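Local coordinates for 2L protein (PDB 3IT8) that probably binds and blocks host tumour necrosis factor, using an MHC class I-like platform joined to an immunoglobulin-like domain, at residues 97-105 against 283-291. Residues are numbered along the deposited sequence; the frame is centred on the assembly and turned at random.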
ATOM      1  N   CYS D  97       8.961 -28.733  14.534  1.00 40.47           N
ATOM      2  CA  CYS D  97       9.367 -27.895  13.410  1.00 40.47           C
ATOM      3  C   CYS D  97      10.879 -27.725  13.352  1.00 40.47           C
ATOM      4  O   CYS D  97      11.605 -28.223  14.220  1.00 40.47           O
ATOM      5  CB  CYS D  97       8.707 -26.515  13.485  1.00 28.30           C
ATOM      6  SG  CYS D  97       9.391 -25.406  14.751  1.00 47.07           S
ATOM      7  N   TYR D  98      11.353 -27.013  12.333  1.00 28.97           N
ATOM      8  CA  TYR D  98      12.780 -26.819  12.153  1.00 28.97           C
ATOM      9  C   TYR D  98      13.121 -25.589  11.333  1.00 28.97           C
ATOM     10  O   TYR D  98      12.334 -25.134  10.507  1.00 28.97           O
ATOM     11  CB  TYR D  98      13.376 -28.038  11.454  1.00 40.75           C
ATOM     12  CG  TYR D  98      12.830 -28.231  10.062  1.00 31.10           C
ATOM     13  CD1 TYR D  98      13.445 -27.637   8.959  1.00 31.10           C
ATOM     14  CD2 TYR D  98      11.668 -28.975   9.851  1.00 31.10           C
ATOM     15  CE1 TYR D  98      12.910 -27.780   7.673  1.00 31.10           C
ATOM     16  CE2 TYR D  98      11.126 -29.124   8.581  1.00 31.10           C
ATOM     17  CZ  TYR D  98      11.746 -28.526   7.495  1.00 31.10           C
ATOM     18  OH  TYR D  98      11.178 -28.651   6.248  1.00 31.10           O
ATOM     19  N   GLU D  99      14.321 -25.079  11.588  1.00 55.92           N
ATOM     20  CA  GLU D  99      14.890 -23.947  10.892  1.00 55.92           C
ATOM     21  C   GLU D  99      16.326 -24.397  10.648  1.00 55.92           C
ATOM     22  O   GLU D  99      17.230 -24.048  11.395  1.00 55.92           O
ATOM     23  CB  GLU D  99      14.860 -22.700  11.764  1.00122.89           C
ATOM     24  CG  GLU D  99      13.929 -21.644  11.226  1.00 76.51           C
ATOM     25  CD  GLU D  99      14.025 -20.323  11.975  1.00 76.51           C
ATOM     26  OE1 GLU D  99      15.144 -19.766  12.076  1.00 76.51           O
ATOM     27  OE2 GLU D  99      12.979 -19.832  12.456  1.00 76.51           O
ATOM     28  N   THR D 100      16.507 -25.222   9.619  1.00 42.87           N
ATOM     29  CA  THR D 100      17.809 -25.763   9.224  1.00 42.87           C
ATOM     30  C   THR D 100      18.390 -24.872   8.125  1.00 42.87           C
ATOM     31  O   THR D 100      18.077 -25.053   6.950  1.00 42.87           O
ATOM     32  CB  THR D 100      17.644 -27.184   8.666  1.00 48.74           C
ATOM     33  OG1 THR D 100      16.936 -27.983   9.620  1.00 48.74           O
ATOM     34  CG2 THR D 100      18.992 -27.818   8.387  1.00 48.74           C
ATOM     35  N   GLY D 101      19.235 -23.916   8.497  1.00 46.77           N
ATOM     36  CA  GLY D 101      19.778 -23.016   7.497  1.00 46.77           C
ATOM     37  C   GLY D 101      18.635 -22.222   6.880  1.00 46.77           C
ATOM     38  O   GLY D 101      17.808 -21.653   7.598  1.00 46.77           O
ATOM     39  N   LEU D 102      18.575 -22.192   5.554  1.00 42.03           N
ATOM     40  CA  LEU D 102      17.516 -21.474   4.862  1.00 42.03           C
ATOM     41  C   LEU D 102      16.197 -22.232   4.905  1.00 42.03           C
ATOM     42  O   LEU D 102      15.132 -21.616   4.875  1.00 42.03           O
ATOM     43  CB  LEU D 102      17.880 -21.247   3.397  1.00 41.70           C
ATOM     44  CG  LEU D 102      18.983 -20.258   3.052  1.00 41.70           C
ATOM     45  CD1 LEU D 102      19.004 -20.093   1.539  1.00 41.70           C
ATOM     46  CD2 LEU D 102      18.736 -18.920   3.747  1.00 41.70           C
ATOM     47  N   LEU D 103      16.271 -23.559   4.955  1.00 39.65           N
ATOM     48  CA  LEU D 103      15.071 -24.381   4.982  1.00 39.65           C
ATOM     49  C   LEU D 103      14.312 -24.262   6.302  1.00 39.65           C
ATOM     50  O   LEU D 103      14.907 -24.018   7.357  1.00 39.65           O
ATOM     51  CB  LEU D 103      15.426 -25.846   4.741  1.00 35.08           C
ATOM     52  CG  LEU D 103      16.283 -26.125   3.509  1.00 35.08           C
ATOM     53  CD1 LEU D 103      16.462 -27.637   3.358  1.00 35.08           C
ATOM     54  CD2 LEU D 103      15.634 -25.537   2.268  1.00 35.08           C
ATOM     55  N   PHE D 104      12.993 -24.421   6.237  1.00 36.21           N
ATOM     56  CA  PHE D 104      12.169 -24.359   7.430  1.00 36.21           C
ATOM     57  C   PHE D 104      10.825 -25.011   7.164  1.00 36.21           C
ATOM     58  O   PHE D 104      10.304 -24.927   6.056  1.00 36.21           O
ATOM     59  CB  PHE D 104      11.994 -22.903   7.870  1.00 41.22           C
ATOM     60  CG  PHE D 104      11.220 -22.056   6.897  1.00 38.23           C
ATOM     61  CD1 PHE D 104       9.862 -21.854   7.062  1.00 38.23           C
ATOM     62  CD2 PHE D 104      11.854 -21.445   5.816  1.00 38.23           C
ATOM     63  CE1 PHE D 104       9.147 -21.056   6.172  1.00 38.23           C
ATOM     64  CE2 PHE D 104      11.135 -20.643   4.920  1.00 38.23           C
ATOM     65  CZ  PHE D 104       9.788 -20.454   5.103  1.00 38.23           C
ATOM     66  N   GLY D 105      10.275 -25.675   8.175  1.00 49.86           N
ATOM     67  CA  GLY D 105       8.986 -26.325   8.014  1.00 49.86           C
ATOM     68  C   GLY D 105       8.491 -26.940   9.309  1.00 49.86           C
ATOM     69  O   GLY D 105       9.153 -26.831  10.344  1.00 49.86           O
ATOM     70  N   VAL D 283      24.471 -28.027   0.932  1.00 41.14           N
ATOM     71  CA  VAL D 283      24.317 -28.310   2.357  1.00 32.88           C
ATOM     72  C   VAL D 283      23.616 -27.212   3.136  1.00 40.80           C
ATOM     73  O   VAL D 283      24.079 -26.071   3.152  1.00 41.39           O
ATOM     74  CB  VAL D 283      25.691 -28.547   2.991  1.00 58.27           C
ATOM     75  CG1 VAL D 283      25.582 -28.590   4.496  1.00 37.60           C
ATOM     76  CG2 VAL D 283      26.275 -29.838   2.452  1.00 37.60           C
ATOM     77  N   PHE D 284      22.504 -27.563   3.786  1.00 40.52           N
ATOM     78  CA  PHE D 284      21.751 -26.601   4.584  1.00 36.72           C
ATOM     79  C   PHE D 284      22.000 -26.836   6.062  1.00 44.55           C
ATOM     80  O   PHE D 284      21.694 -27.898   6.592  1.00 43.93           O
ATOM     81  CB  PHE D 284      20.264 -26.714   4.296  1.00 64.92           C
ATOM     82  CG  PHE D 284      19.901 -26.368   2.895  1.00 39.69           C
ATOM     83  CD1 PHE D 284      19.916 -27.335   1.901  1.00 39.69           C
ATOM     84  CD2 PHE D 284      19.531 -25.063   2.561  1.00 39.69           C
ATOM     85  CE1 PHE D 284      19.565 -27.011   0.589  1.00 39.69           C
ATOM     86  CE2 PHE D 284      19.177 -24.723   1.246  1.00 39.69           C
ATOM     87  CZ  PHE D 284      19.194 -25.701   0.260  1.00 39.69           C
ATOM     88  N   HIS D 285      22.567 -25.836   6.722  1.00 39.12           N
ATOM     89  CA  HIS D 285      22.861 -25.920   8.146  1.00 40.19           C
ATOM     90  C   HIS D 285      22.822 -24.521   8.773  1.00 44.50           C
ATOM     91  O   HIS D 285      22.923 -23.524   8.064  1.00 46.72           O
ATOM     92  CB  HIS D 285      24.235 -26.537   8.341  1.00 66.35           C
ATOM     93  CG  HIS D 285      24.615 -26.702   9.771  1.00 42.72           C
ATOM     94  ND1 HIS D 285      24.151 -27.736  10.548  1.00 42.72           N
ATOM     95  CD2 HIS D 285      25.388 -25.941  10.578  1.00 42.72           C
ATOM     96  CE1 HIS D 285      24.620 -27.606  11.775  1.00 42.72           C
ATOM     97  NE2 HIS D 285      25.373 -26.525  11.821  1.00 42.72           N
ATOM     98  N   ASP D 286      22.672 -24.445  10.093  1.00 50.04           N
ATOM     99  CA  ASP D 286      22.610 -23.150  10.772  1.00 51.95           C
ATOM    100  C   ASP D 286      23.821 -22.284  10.455  1.00 53.29           C
ATOM    101  O   ASP D 286      23.687 -21.095  10.168  1.00 56.85           O
ATOM    102  CB  ASP D 286      22.457 -23.355  12.279  1.00 99.53           C
ATOM    103  CG  ASP D 286      21.005 -23.556  12.692  1.00 70.49           C
ATOM    104  OD1 ASP D 286      20.191 -23.939  11.818  1.00 70.49           O
ATOM    105  OD2 ASP D 286      20.686 -23.335  13.887  1.00 70.49           O
ATOM    106  N   THR D 287      25.006 -22.872  10.515  1.00 68.43           N
ATOM    107  CA  THR D 287      26.217 -22.149  10.159  1.00 65.78           C
ATOM    108  C   THR D 287      26.155 -22.284   8.642  1.00 71.55           C
ATOM    109  O   THR D 287      25.689 -23.304   8.155  1.00 71.89           O
ATOM    110  CB  THR D 287      27.462 -22.857  10.733  1.00 46.08           C
ATOM    111  OG1 THR D 287      27.606 -24.157  10.152  1.00 31.89           O
ATOM    112  CG2 THR D 287      27.310 -23.019  12.250  1.00 31.89           C
ATOM    113  N   LEU D 288      26.598 -21.285   7.891  1.00 59.06           N
ATOM    114  CA  LEU D 288      26.497 -21.336   6.418  1.00 61.08           C
ATOM    115  C   LEU D 288      25.074 -21.622   5.929  1.00 71.03           C
ATOM    116  O   LEU D 288      24.783 -22.729   5.510  1.00 69.25           O
ATOM    117  CB  LEU D 288      27.474 -22.374   5.798  1.00 82.33           C
ATOM    118  CG  LEU D 288      27.677 -23.917   5.898  1.00 62.33           C
ATOM    119  CD1 LEU D 288      28.205 -24.263   7.260  1.00 62.33           C
ATOM    120  CD2 LEU D 288      26.434 -24.714   5.578  1.00 62.33           C
ATOM    121  N   GLU D 289      24.194 -20.620   5.975  1.00 68.22           N
ATOM    122  CA  GLU D 289      22.792 -20.772   5.549  1.00 68.22           C
ATOM    123  C   GLU D 289      22.564 -21.839   4.466  1.00 68.22           C
ATOM    124  O   GLU D 289      21.650 -22.655   4.564  1.00 68.22           O
ATOM    125  CB  GLU D 289      22.234 -19.423   5.085  1.00197.93           C
ATOM    126  CG  GLU D 289      22.141 -18.381   6.195  1.00121.29           C
ATOM    127  CD  GLU D 289      21.453 -17.097   5.743  1.00121.29           C
ATOM    128  OE1 GLU D 289      21.939 -16.463   4.780  1.00121.29           O
ATOM    129  OE2 GLU D 289      20.424 -16.723   6.352  1.00121.29           O
ATOM    130  N   ALA D 290      23.399 -21.835   3.438  1.00 68.31           N
ATOM    131  CA  ALA D 290      23.291 -22.828   2.376  1.00 66.53           C
ATOM    132  C   ALA D 290      24.482 -22.709   1.435  1.00 62.52           C
ATOM    133  O   ALA D 290      24.575 -21.753   0.663  1.00 59.93           O
ATOM    134  CB  ALA D 290      22.004 -22.645   1.608  1.00 35.92           C
ATOM    135  N   GLN D 291      25.401 -23.672   1.509  1.00 34.19           N
ATOM    136  CA  GLN D 291      26.588 -23.672   0.656  1.00 37.47           C
ATOM    137  C   GLN D 291      26.600 -24.794  -0.374  1.00 39.64           C
ATOM    138  O   GLN D 291      26.083 -25.885  -0.132  1.00 40.70           O
ATOM    139  CB  GLN D 291      27.851 -23.764   1.487  1.00 76.72           C
ATOM    140  CG  GLN D 291      28.403 -22.427   1.875  1.00 59.95           C
ATOM    141  CD  GLN D 291      29.869 -22.518   2.261  1.00 59.95           C
ATOM    142  OE1 GLN D 291      30.680 -23.092   1.522  1.00 59.95           O
ATOM    143  NE2 GLN D 291      30.222 -21.952   3.418  1.00 59.95           N
TER
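The side chains of Leu103 and Phe284 cross at about a right angle and form the apolar half of a contact between a hairpin turn and the end of strand 279-284 with the loop that follows it. The contact illustrates how a tight turn can offer both backbone N-H groups and leucine side chains to one partner. Leu103 makes a CH-pi contact, its CG over one face of the Phe284 ring, 3.8 Å from the centroid and 22° off the normal. With CG beside the backbone N (chi1 -64°), the Phe284 ring is carried to the hairpin; Tyr228 meets it edge-to-face. Leu102 CB approaches the ring at its edge, 4.2 Å from Phe284 CD2, while Leu102 CD1 reaches Ala290 CB at 3.9 Å and CD2 rests 3.8 Å from Glu289 CB.

Both hydrogen-bond donors are backbone N-H groups of the turn; one acceptor is a backbone carbonyl, the other the Asp286 carboxylate. Leu102 N donates to Glu289 O over 3.3 Å, the donor tilted 31° from the carbonyl plane. Gly101, whose positive phi suits the type II' turn from Thr100 to Leu103, adds a CA-H...O contact to the same oxygen and a weak but nearly straight N-H...O hydrogen bond from its N to Asp286 OD1 (3.5 Å). Asp286 OD2 takes a hydrogen bond from Ile1 N, tying in the chain's start.

Here the tip of the hairpin of strands 90-100 and 103-112 docks on the end of strand 279-284 of the Ig-like domain and the loop that follows it, an interdomain junction consistent with an MHC class I-like fold.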